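Local coordinates for protein giant-lens (Drosophila melanogaster, PDB 3CGU) that antagonises EGF receptor signalling without binding the receptor, by sequestering the activating ligand Spitz, and regulates cell fate and eye development in the fly, at residues D12-Y17 and Y41-I46; L99-E104 and Y137-A142; L146-C151 and L177-K182. All coordinates share one frame; numbering follows the deposited sequence.

Contact 1 (D12-Y17 and Y41-I46); sequences DVRILY and YETPWI
R14 brings its guanidinium obliquely up to W45, guanidinium and indole planes 47° apart. The CB of W45 lies over one face of the guanidinium, 3.4 Å from R14 NH2. At the guanidinium's edge, near its plane, the methyl CG2 of T43 lies 3.8 Å from R14 NH1. An arginine suits this exposed margin: its long chain, bent at its third torsion, brings its flat head back against W45 and T43 while the charge can still face water. L16 rests its branch CD2 obliquely against the six-membered ring, 3.7 Å from W45 CE3. Both approach from one side of the indole, R14 at the CG/CD1 end and L16 at CE3; with CG between the backbone N and the carbonyl carbon (chi1 52°), W45 swings its ring to where they meet it.

V13 and I46 meet away from the indole, their side chains crossing at about a right angle. V13 carries CG1 anti to its backbone N (chi1 -178°), which aims this methyl at the I46 CG1, 3.7 Å off. Branched residues fit both places, since they fill space close to an extended backbone.

Beneath the side chains the strands run parallel, with I15 opposite I46. I46 N donates to R14 O at 3.3 Å, and L16 N donates to I46 O at 3.0 Å, so one residue bonds to both flanks of I15, the hallmark of parallel pairing.

Both segments belong to the first two-fingered repeat. Within this chain, strand 14-17 forms one margin of a mixed sheet; strand 45-48 separates it from 34-39, whose I38 packs on I46. L62 touches V13, P44 packs on V64 of the second subunit, and the parallel ladder runs on from L16 to R48.

Contact 2 (L99-E104 and Y137-A142); sequences LTTAAE and YRYLFA
L99 faces Y139 across two antiparallel strands, and the pair is hydrogen-bonded in both directions. L99 N donates to Y139 O in the plane of that carbonyl, while Y139 N returns a nearly straight bond (174°) to L99 O; each N···O distance is 2.8 Å. On the same face the L99 CB lies 4.1 Å from Y139 CB, and L99 also approaches the ring of F141 obliquely. A leucine suits this buried position, where F201 from a loop meets both it and the Y139 ring.

T100 and R138 follow as a non-hydrogen-bonded pair on the other face, side by side and pointing the same way. The threonine hydroxyl runs beside the aliphatic part of the arginine, OG1 4.0 Å from R138 CD; beyond it, R138 NE makes a weak, long ion pair with E128. These are the two central strands of the four-stranded antiparallel sheet of the second two-fingered repeat: 108-112 borders the first and 122-129 the second, each joined to its neighbour as a hairpin.

T101 returns to the face of L99 and pairs with Y137. T101 N donates to Y137 O at 3.1 Å, whereas the bond from Y137 N to T101 O is weak. With its hydroxyl anti to the backbone N (chi1 163°), T101 turns CG2 to the edge of the Y139 ring, 3.9 Å from CE1, near the ring plane.

Contact 3 (L146-C151 and L177-K182); sequences LTRLRC and LCQCPK
C151 and C178 are joined by a disulfide, SG to SG 2.0 Å, and this covalent link forms the tight end of the contact. Its S-S torsion of 115° gives the bridge a right-handed turn. C178 holds its SG between the backbone N and the carbonyl carbon (chi1 53°), directing it to C151. Nearby the two irregular chains make two backbone bonds around R150. Q179 N donates almost straight down the L149 carbonyl, 2.6 Å to its O, and C151 N donates to Q179 O at 3.2 Å from well above that carbonyl's plane. C151 also touches C157 and C213, and C180 forms a further disulfide to C213.

The opposite flank is polar and looser. The Q179 side chain lies between two arginines: Q179 CG lies over one face of the R150 guanidinium, 3.6 Å from R150 NH1, while R148 crosses the glutamine obliquely. R148 NH2 and Q179 NE2 are both donors and make no bond, although the amide's OE1 lies over the face of that guanidinium. Long, flexible residues are at home on such a margin; R148 also packs on F168 of the second subunit.

R150 NH1 stands 4.5 Å from K182 NZ, a like-charged pair that probably depends on solvent screening. Where the chain enters the third two-fingered repeat at C151, cohesion probably rests mainly on the disulfide and the two backbone bonds, the cationic flank adding little.

Overall arrangement
The three contacts follow one another along the chain and sample its three two-fingered repeats in turn: a parallel strand pair in the first, an antiparallel pair in the second, and a disulfide-joined pair of loops at the start of the third. Contacts 1 and 2 have centres about 24 Å apart and nearest atoms about 11 Å apart. Contacts 2 and 3 adjoin in sequence, yet their centres are about 29 Å apart. Contacts 1 and 3 lie on opposite sides of the chain's centre, about 39 Å between centres, and both touch the second subunit, whereas contact 2 does not. The three repeats together encircle Spitz, and one contact lies in or at each.

Contact 1 (D12-Y17 and Y41-I46)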
loop_
_atom_site.group_PDB
_atom_site.type_symbol
_atom_site.label_atom_id
_atom_site.label_comp_id
_atom_site.label_asym_id
_atom_site.label_seq_id
_atom_site.Cartn_x
_atom_site.Cartn_y
_atom_site.Cartn_z
ATOM N N ASP A 12 0.085 -14.746 -18.177
ATOM C CA ASP A 12 -0.482 -13.609 -17.437
ATOM C C ASP A 12 -0.433 -13.755 -15.913
ATOM O O ASP A 12 0.493 -14.352 -15.364
ATOM C CB ASP A 12 -1.918 -13.314 -17.886
ATOM C CG ASP A 12 -1.974 -12.363 -19.063
ATOM O OD1 ASP A 12 -1.168 -12.530 -20.008
ATOM O OD2 ASP A 12 -2.824 -11.445 -19.042
ATOM N N VAL A 13 -1.445 -13.206 -15.244
ATOM C CA VAL A 13 -1.473 -13.135 -13.789
ATOM C C VAL A 13 -1.731 -14.488 -13.127
ATOM O O VAL A 13 -2.608 -15.242 -13.556
ATOM C CB VAL A 13 -2.555 -12.144 -13.313
ATOM C CG1 VAL A 13 -2.551 -12.035 -11.793
ATOM C CG2 VAL A 13 -2.346 -10.780 -13.953
ATOM N N ARG A 14 -0.971 -14.778 -12.072
ATOM C CA ARG A 14 -1.140 -16.012 -11.298
ATOM C C ARG A 14 -2.496 -16.059 -10.604
ATOM O O ARG A 14 -2.839 -15.160 -9.834
ATOM C CB ARG A 14 -0.035 -16.146 -10.250
ATOM C CG ARG A 14 0.011 -17.509 -9.583
ATOM C CD ARG A 14 1.062 -17.579 -8.490
ATOM N NE ARG A 14 0.666 -16.812 -7.311
ATOM C CZ ARG A 14 1.189 -15.638 -6.967
ATOM N NH1 ARG A 14 2.142 -15.087 -7.713
ATOM N NH2 ARG A 14 0.760 -15.016 -5.876
ATOM N N ILE A 15 -3.251 -17.126 -10.864
ATOM C CA ILE A 15 -4.627 -17.255 -10.393
ATOM C C ILE A 15 -4.762 -18.336 -9.332
ATOM O O ILE A 15 -4.410 -19.474 -9.582
ATOM C CB ILE A 15 -5.550 -17.629 -11.562
ATOM C CG1 ILE A 15 -5.389 -16.627 -12.703
ATOM C CG2 ILE A 15 -7.001 -17.726 -11.108
ATOM C CD1 ILE A 15 -6.138 -17.016 -13.963
ATOM N N LEU A 16 -5.267 -17.989 -8.147
ATOM C CA LEU A 16 -5.538 -19.008 -7.130
ATOM C C LEU A 16 -7.019 -19.098 -6.731
ATOM O O LEU A 16 -7.847 -18.325 -7.207
ATOM C CB LEU A 16 -4.617 -18.861 -5.906
ATOM C CG LEU A 16 -4.604 -17.638 -4.966
ATOM C CD1 LEU A 16 -4.406 -18.094 -3.509
ATOM C CD2 LEU A 16 -3.526 -16.628 -5.358
ATOM N N TYR A 17 -7.353 -20.050 -5.866
ATOM C CA TYR A 17 -8.744 -20.292 -5.510
ATOM C C TYR A 17 -8.863 -20.434 -4.013
ATOM O O TYR A 17 -8.013 -21.039 -3.381
ATOM C CB TYR A 17 -9.264 -21.561 -6.202
ATOM C CG TYR A 17 -9.073 -21.524 -7.694
ATOM C CD1 TYR A 17 -7.861 -21.881 -8.258
ATOM C CD2 TYR A 17 -10.091 -21.101 -8.535
ATOM C CE1 TYR A 17 -7.664 -21.827 -9.622
ATOM C CE2 TYR A 17 -9.910 -21.043 -9.900
ATOM C CZ TYR A 17 -8.690 -21.408 -10.442
ATOM O OH TYR A 17 -8.485 -21.360 -11.804
ATOM N N TYR A 41 0.049 -5.633 -4.523
ATOM C CA TYR A 41 1.119 -5.091 -3.684
ATOM C C TYR A 41 2.516 -5.324 -4.248
ATOM O O TYR A 41 3.226 -4.380 -4.565
ATOM C CB TYR A 41 1.034 -5.612 -2.243
ATOM C CG TYR A 41 1.967 -4.892 -1.297
ATOM C CD1 TYR A 41 3.166 -5.461 -0.905
ATOM C CD2 TYR A 41 1.657 -3.628 -0.821
ATOM C CE1 TYR A 41 4.025 -4.798 -0.046
ATOM C CE2 TYR A 41 2.509 -2.951 0.042
ATOM C CZ TYR A 41 3.693 -3.542 0.433
ATOM O OH TYR A 41 4.544 -2.874 1.303
ATOM N N GLU A 42 2.940 -6.571 -4.341
ATOM C CA GLU A 42 4.202 -6.830 -5.020
ATOM C C GLU A 42 3.872 -7.414 -6.385
ATOM O O GLU A 42 3.594 -6.681 -7.336
ATOM C CB GLU A 42 5.090 -7.789 -4.220
ATOM C CG GLU A 42 5.839 -7.153 -3.057
ATOM C CD GLU A 42 6.813 -6.074 -3.512
ATOM O OE1 GLU A 42 8.046 -6.347 -3.554
ATOM O OE2 GLU A 42 6.344 -4.949 -3.836
ATOM N N THR A 43 3.892 -8.743 -6.453
ATOM C CA THR A 43 3.466 -9.488 -7.629
ATOM C C THR A 43 1.961 -9.615 -7.629
ATOM O O THR A 43 1.407 -10.254 -6.746
ATOM C CB THR A 43 4.030 -10.911 -7.604
ATOM O OG1 THR A 43 5.476 -10.856 -7.623
ATOM C CG2 THR A 43 3.502 -11.723 -8.811
ATOM N N PRO A 44 1.292 -9.034 -8.636
ATOM C CA PRO A 44 -0.167 -9.032 -8.670
ATOM C C PRO A 44 -0.723 -10.457 -8.732
ATOM O O PRO A 44 -0.264 -11.264 -9.536
ATOM C CB PRO A 44 -0.483 -8.306 -9.983
ATOM C CG PRO A 44 0.763 -7.582 -10.348
ATOM C CD PRO A 44 1.878 -8.391 -9.826
ATOM N N TRP A 45 -1.688 -10.775 -7.883
ATOM C CA TRP A 45 -2.399 -12.034 -8.023
ATOM C C TRP A 45 -3.897 -11.881 -7.846
ATOM O O TRP A 45 -4.369 -10.965 -7.171
ATOM C CB TRP A 45 -1.847 -13.127 -7.095
ATOM C CG TRP A 45 -1.717 -12.779 -5.632
ATOM C CD1 TRP A 45 -0.569 -12.447 -4.970
ATOM C CD2 TRP A 45 -2.763 -12.772 -4.649
ATOM N NE1 TRP A 45 -0.835 -12.220 -3.639
ATOM C CE2 TRP A 45 -2.173 -12.417 -3.415
ATOM C CE3 TRP A 45 -4.142 -13.024 -4.695
ATOM C CZ2 TRP A 45 -2.910 -12.304 -2.236
ATOM C CZ3 TRP A 45 -4.876 -12.915 -3.517
ATOM C CH2 TRP A 45 -4.259 -12.555 -2.307
ATOM N N ILE A 46 -4.625 -12.798 -8.475
ATOM C CA ILE A 46 -6.072 -12.830 -8.469
ATOM C C ILE A 46 -6.554 -14.048 -7.701
ATOM O O ILE A 46 -6.212 -15.167 -8.063
ATOM C CB ILE A 46 -6.594 -12.980 -9.905
ATOM C CG1 ILE A 46 -6.079 -11.843 -10.794
ATOM C CG2 ILE A 46 -8.114 -13.075 -9.936
ATOM C CD1 ILE A 46 -6.520 -11.950 -12.246
#

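Contact 2 (L99-E104 and Y137-A142)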
loop_
_atom_site.group_PDB
_atom_site.type_symbol
_atom_site.label_atom_id
_atom_site.label_comp_id
_atom_site.label_asym_id
_atom_site.label_seq_id
_atom_site.Cartn_x
_atom_site.Cartn_y
_atom_site.Cartn_z
ATOM N N LEU A 99 -17.594 -9.239 5.874
ATOM C CA LEU A 99 -16.925 -10.471 5.517
ATOM C C LEU A 99 -17.348 -11.554 6.500
ATOM O O LEU A 99 -17.133 -11.427 7.696
ATOM C CB LEU A 99 -15.409 -10.264 5.521
ATOM C CG LEU A 99 -14.584 -11.102 4.533
ATOM C CD1 LEU A 99 -13.356 -10.322 4.043
ATOM C CD2 LEU A 99 -14.185 -12.463 5.119
ATOM N N THR A 100 -17.966 -12.611 5.990
ATOM C CA THR A 100 -18.470 -13.679 6.841
ATOM C C THR A 100 -17.626 -14.941 6.730
ATOM O O THR A 100 -17.260 -15.376 5.643
ATOM C CB THR A 100 -19.920 -14.032 6.488
ATOM O OG1 THR A 100 -20.649 -12.832 6.204
ATOM C CG2 THR A 100 -20.586 -14.758 7.644
ATOM N N THR A 101 -17.319 -15.536 7.867
ATOM C CA THR A 101 -16.567 -16.771 7.879
ATOM C C THR A 101 -17.307 -17.813 8.706
ATOM O O THR A 101 -17.515 -17.620 9.900
ATOM C CB THR A 101 -15.169 -16.557 8.467
ATOM O OG1 THR A 101 -14.615 -17.829 8.830
ATOM C CG2 THR A 101 -15.241 -15.663 9.719
ATOM N N ALA A 102 -17.709 -18.911 8.072
ATOM C CA ALA A 102 -18.454 -19.953 8.777
ATOM C C ALA A 102 -17.559 -21.078 9.296
ATOM O O ALA A 102 -16.558 -21.438 8.672
ATOM C CB ALA A 102 -19.573 -20.510 7.896
ATOM N N ALA A 103 -17.934 -21.624 10.452
ATOM C CA ALA A 103 -17.207 -22.737 11.063
ATOM C C ALA A 103 -17.024 -23.942 10.129
ATOM O O ALA A 103 -15.897 -24.307 9.780
ATOM C CB ALA A 103 -17.912 -23.175 12.337
ATOM N N GLU A 104 -18.140 -24.557 9.740
ATOM C CA GLU A 104 -18.123 -25.795 8.957
ATOM C C GLU A 104 -17.850 -25.609 7.460
ATOM O O GLU A 104 -17.744 -26.586 6.710
ATOM C CB GLU A 104 -19.440 -26.548 9.136
ATOM C CG GLU A 104 -19.724 -26.987 10.557
ATOM C CD GLU A 104 -20.634 -28.200 10.601
ATOM O OE1 GLU A 104 -21.711 -28.115 11.238
ATOM O OE2 GLU A 104 -20.277 -29.237 9.985
ATOM N N TYR A 137 -18.027 -15.770 12.649
ATOM C CA TYR A 137 -17.958 -14.335 12.878
ATOM C C TYR A 137 -18.188 -13.538 11.612
ATOM O O TYR A 137 -18.025 -14.042 10.489
ATOM C CB TYR A 137 -16.604 -13.946 13.471
ATOM C CG TYR A 137 -16.387 -14.496 14.850
ATOM C CD1 TYR A 137 -15.737 -15.702 15.037
ATOM C CD2 TYR A 137 -16.861 -13.827 15.964
ATOM C CE1 TYR A 137 -15.544 -16.219 16.298
ATOM C CE2 TYR A 137 -16.677 -14.338 17.234
ATOM C CZ TYR A 137 -16.020 -15.532 17.394
ATOM O OH TYR A 137 -15.833 -16.051 18.651
ATOM N N ARG A 138 -18.545 -12.275 11.810
ATOM C CA ARG A 138 -18.825 -11.372 10.720
ATOM C C ARG A 138 -18.023 -10.071 10.882
ATOM O O ARG A 138 -18.185 -9.345 11.874
ATOM C CB ARG A 138 -20.323 -11.103 10.658
ATOM C CG ARG A 138 -20.722 -10.100 9.600
ATOM C CD ARG A 138 -22.092 -10.413 9.052
ATOM N NE ARG A 138 -23.066 -10.628 10.123
ATOM C CZ ARG A 138 -24.295 -11.087 9.915
ATOM N NH1 ARG A 138 -24.686 -11.373 8.675
ATOM N NH2 ARG A 138 -25.138 -11.257 10.938
ATOM N N TYR A 139 -17.151 -9.796 9.912
ATOM C CA TYR A 139 -16.280 -8.629 9.958
ATOM C C TYR A 139 -16.884 -7.452 9.212
ATOM O O TYR A 139 -17.303 -7.581 8.060
ATOM C CB TYR A 139 -14.910 -8.967 9.378
ATOM C CG TYR A 139 -14.135 -9.960 10.216
ATOM C CD1 TYR A 139 -14.321 -11.327 10.059
ATOM C CD2 TYR A 139 -13.222 -9.528 11.180
ATOM C CE1 TYR A 139 -13.615 -12.241 10.823
ATOM C CE2 TYR A 139 -12.511 -10.438 11.954
ATOM C CZ TYR A 139 -12.715 -11.792 11.769
ATOM O OH TYR A 139 -12.015 -12.703 12.531
ATOM N N LEU A 140 -16.919 -6.300 9.875
ATOM C CA LEU A 140 -17.622 -5.149 9.336
ATOM C C LEU A 140 -16.676 -4.027 8.943
ATOM O O LEU A 140 -15.818 -3.619 9.728
ATOM C CB LEU A 140 -18.626 -4.624 10.360
ATOM C CG LEU A 140 -20.040 -5.198 10.396
ATOM C CD1 LEU A 140 -20.055 -6.665 10.030
ATOM C CD2 LEU A 140 -20.629 -4.982 11.790
ATOM N N PHE A 141 -16.852 -3.507 7.734
ATOM C CA PHE A 141 -16.013 -2.421 7.253
ATOM C C PHE A 141 -16.823 -1.188 6.964
ATOM O O PHE A 141 -17.947 -1.276 6.499
ATOM C CB PHE A 141 -15.280 -2.855 6.001
ATOM C CG PHE A 141 -14.286 -3.941 6.246
ATOM C CD1 PHE A 141 -14.702 -5.256 6.396
ATOM C CD2 PHE A 141 -12.937 -3.653 6.342
ATOM C CE1 PHE A 141 -13.789 -6.279 6.620
ATOM C CE2 PHE A 141 -12.022 -4.673 6.576
ATOM C CZ PHE A 141 -12.464 -6.001 6.708
ATOM N N ALA A 142 -16.248 -0.028 7.230
ATOM C CA ALA A 142 -16.979 1.214 7.079
ATOM C C ALA A 142 -16.143 2.158 6.246
ATOM O O ALA A 142 -14.993 1.859 5.958
ATOM C CB ALA A 142 -17.271 1.821 8.456
#

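Contact 3 (L146-C151 and L177-K182)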
loop_
_atom_site.group_PDB
_atom_site.type_symbol
_atom_site.label_atom_id
_atom_site.label_comp_id
_atom_site.label_asym_id
_atom_site.label_seq_id
_atom_site.Cartn_x
_atom_site.Cartn_y
_atom_site.Cartn_z
ATOM N N LEU A 146 -15.442 11.840 5.396
ATOM C CA LEU A 146 -14.953 12.820 4.421
ATOM C C LEU A 146 -14.626 14.159 5.090
ATOM O O LEU A 146 -13.588 14.769 4.815
ATOM C CB LEU A 146 -15.973 13.007 3.292
ATOM C CG LEU A 146 -17.456 13.067 3.693
ATOM C CD1 LEU A 146 -17.805 14.429 4.289
ATOM C CD2 LEU A 146 -18.383 12.729 2.505
ATOM N N THR A 147 -15.520 14.604 5.972
ATOM C CA THR A 147 -15.282 15.787 6.796
ATOM C C THR A 147 -15.120 15.380 8.259
ATOM O O THR A 147 -15.693 14.391 8.702
ATOM C CB THR A 147 -16.419 16.820 6.678
ATOM O OG1 THR A 147 -16.162 17.912 7.573
ATOM C CG2 THR A 147 -17.758 16.188 7.032
ATOM N N ARG A 148 -14.344 16.153 9.005
ATOM C CA ARG A 148 -13.983 15.792 10.369
ATOM C C ARG A 148 -14.878 16.469 11.403
ATOM O O ARG A 148 -14.979 17.688 11.435
ATOM C CB ARG A 148 -12.512 16.129 10.608
ATOM C CG ARG A 148 -12.086 17.470 10.020
ATOM C CD ARG A 148 -11.884 18.514 11.114
ATOM N NE ARG A 148 -10.970 18.005 12.134
ATOM C CZ ARG A 148 -9.670 18.269 12.170
ATOM N NH1 ARG A 148 -9.125 19.062 11.251
ATOM N NH2 ARG A 148 -8.918 17.749 13.133
ATOM N N LEU A 149 -15.529 15.673 12.244
ATOM C CA LEU A 149 -16.471 16.205 13.227
ATOM C C LEU A 149 -15.951 16.041 14.651
ATOM O O LEU A 149 -14.815 15.619 14.853
ATOM C CB LEU A 149 -17.836 15.522 13.083
ATOM C CG LEU A 149 -18.677 15.913 11.858
ATOM C CD1 LEU A 149 -19.727 14.844 11.550
ATOM C CD2 LEU A 149 -19.337 17.277 12.058
ATOM N N ARG A 150 -16.789 16.382 15.629
ATOM C CA ARG A 150 -16.426 16.264 17.038
ATOM C C ARG A 150 -16.661 14.844 17.530
ATOM O O ARG A 150 -17.665 14.221 17.174
ATOM C CB ARG A 150 -17.253 17.233 17.878
ATOM C CG ARG A 150 -17.020 18.696 17.544
ATOM C CD ARG A 150 -15.630 19.134 17.982
ATOM N NE ARG A 150 -15.351 20.514 17.601
ATOM C CZ ARG A 150 -14.285 21.198 18.000
ATOM N NH1 ARG A 150 -13.395 20.628 18.804
ATOM N NH2 ARG A 150 -14.110 22.454 17.600
ATOM N N CYS A 151 -15.739 14.331 18.345
ATOM C CA CYS A 151 -15.878 12.981 18.883
ATOM C C CYS A 151 -16.800 12.984 20.095
ATOM O O CYS A 151 -16.838 13.958 20.855
ATOM C CB CYS A 151 -14.516 12.388 19.275
ATOM S SG CYS A 151 -13.209 12.339 17.985
ATOM N N LEU A 177 -10.305 9.654 12.548
ATOM C CA LEU A 177 -11.752 9.576 12.368
ATOM C C LEU A 177 -12.494 10.831 12.776
ATOM O O LEU A 177 -13.376 11.281 12.058
ATOM C CB LEU A 177 -12.316 8.396 13.145
ATOM C CG LEU A 177 -11.765 7.052 12.703
ATOM C CD1 LEU A 177 -12.092 6.015 13.741
ATOM C CD2 LEU A 177 -12.348 6.681 11.361
ATOM N N CYS A 178 -12.156 11.397 13.931
ATOM C CA CYS A 178 -12.814 12.627 14.355
ATOM C C CYS A 178 -11.929 13.597 15.143
ATOM O O CYS A 178 -10.792 13.298 15.479
ATOM C CB CYS A 178 -14.117 12.324 15.101
ATOM S SG CYS A 178 -13.965 11.175 16.485
ATOM N N GLN A 179 -12.472 14.767 15.431
ATOM C CA GLN A 179 -11.734 15.822 16.106
ATOM C C GLN A 179 -11.910 15.756 17.614
ATOM O O GLN A 179 -13.008 15.972 18.107
ATOM C CB GLN A 179 -12.257 17.169 15.617
ATOM C CG GLN A 179 -11.862 18.330 16.488
ATOM C CD GLN A 179 -10.399 18.677 16.342
ATOM O OE1 GLN A 179 -10.046 19.843 16.092
ATOM N NE2 GLN A 179 -9.538 17.665 16.483
ATOM N N CYS A 180 -10.836 15.474 18.351
ATOM C CA CYS A 180 -10.911 15.516 19.817
ATOM C C CYS A 180 -11.264 16.909 20.322
ATOM O O CYS A 180 -10.694 17.901 19.865
ATOM C CB CYS A 180 -9.604 15.065 20.463
ATOM S SG CYS A 180 -9.342 13.270 20.493
ATOM N N PRO A 181 -12.197 16.976 21.283
ATOM C CA PRO A 181 -12.680 18.193 21.944
ATOM C C PRO A 181 -11.575 18.954 22.663
ATOM O O PRO A 181 -10.549 18.375 23.023
ATOM C CB PRO A 181 -13.674 17.657 22.978
ATOM C CG PRO A 181 -13.267 16.228 23.188
ATOM C CD PRO A 181 -12.856 15.775 21.822
ATOM N N LYS A 182 -11.796 20.251 22.864
ATOM C CA LYS A 182 -10.829 21.103 23.542
ATOM C C LYS A 182 -10.441 20.478 24.875
ATOM O O LYS A 182 -11.272 19.862 25.545
ATOM C CB LYS A 182 -11.412 22.505 23.760
ATOM C CG LYS A 182 -11.709 23.276 22.473
ATOM C CD LYS A 182 -10.508 24.094 22.015
ATOM C CE LYS A 182 -9.345 23.196 21.594
ATOM N NZ LYS A 182 -9.629 22.511 20.281
#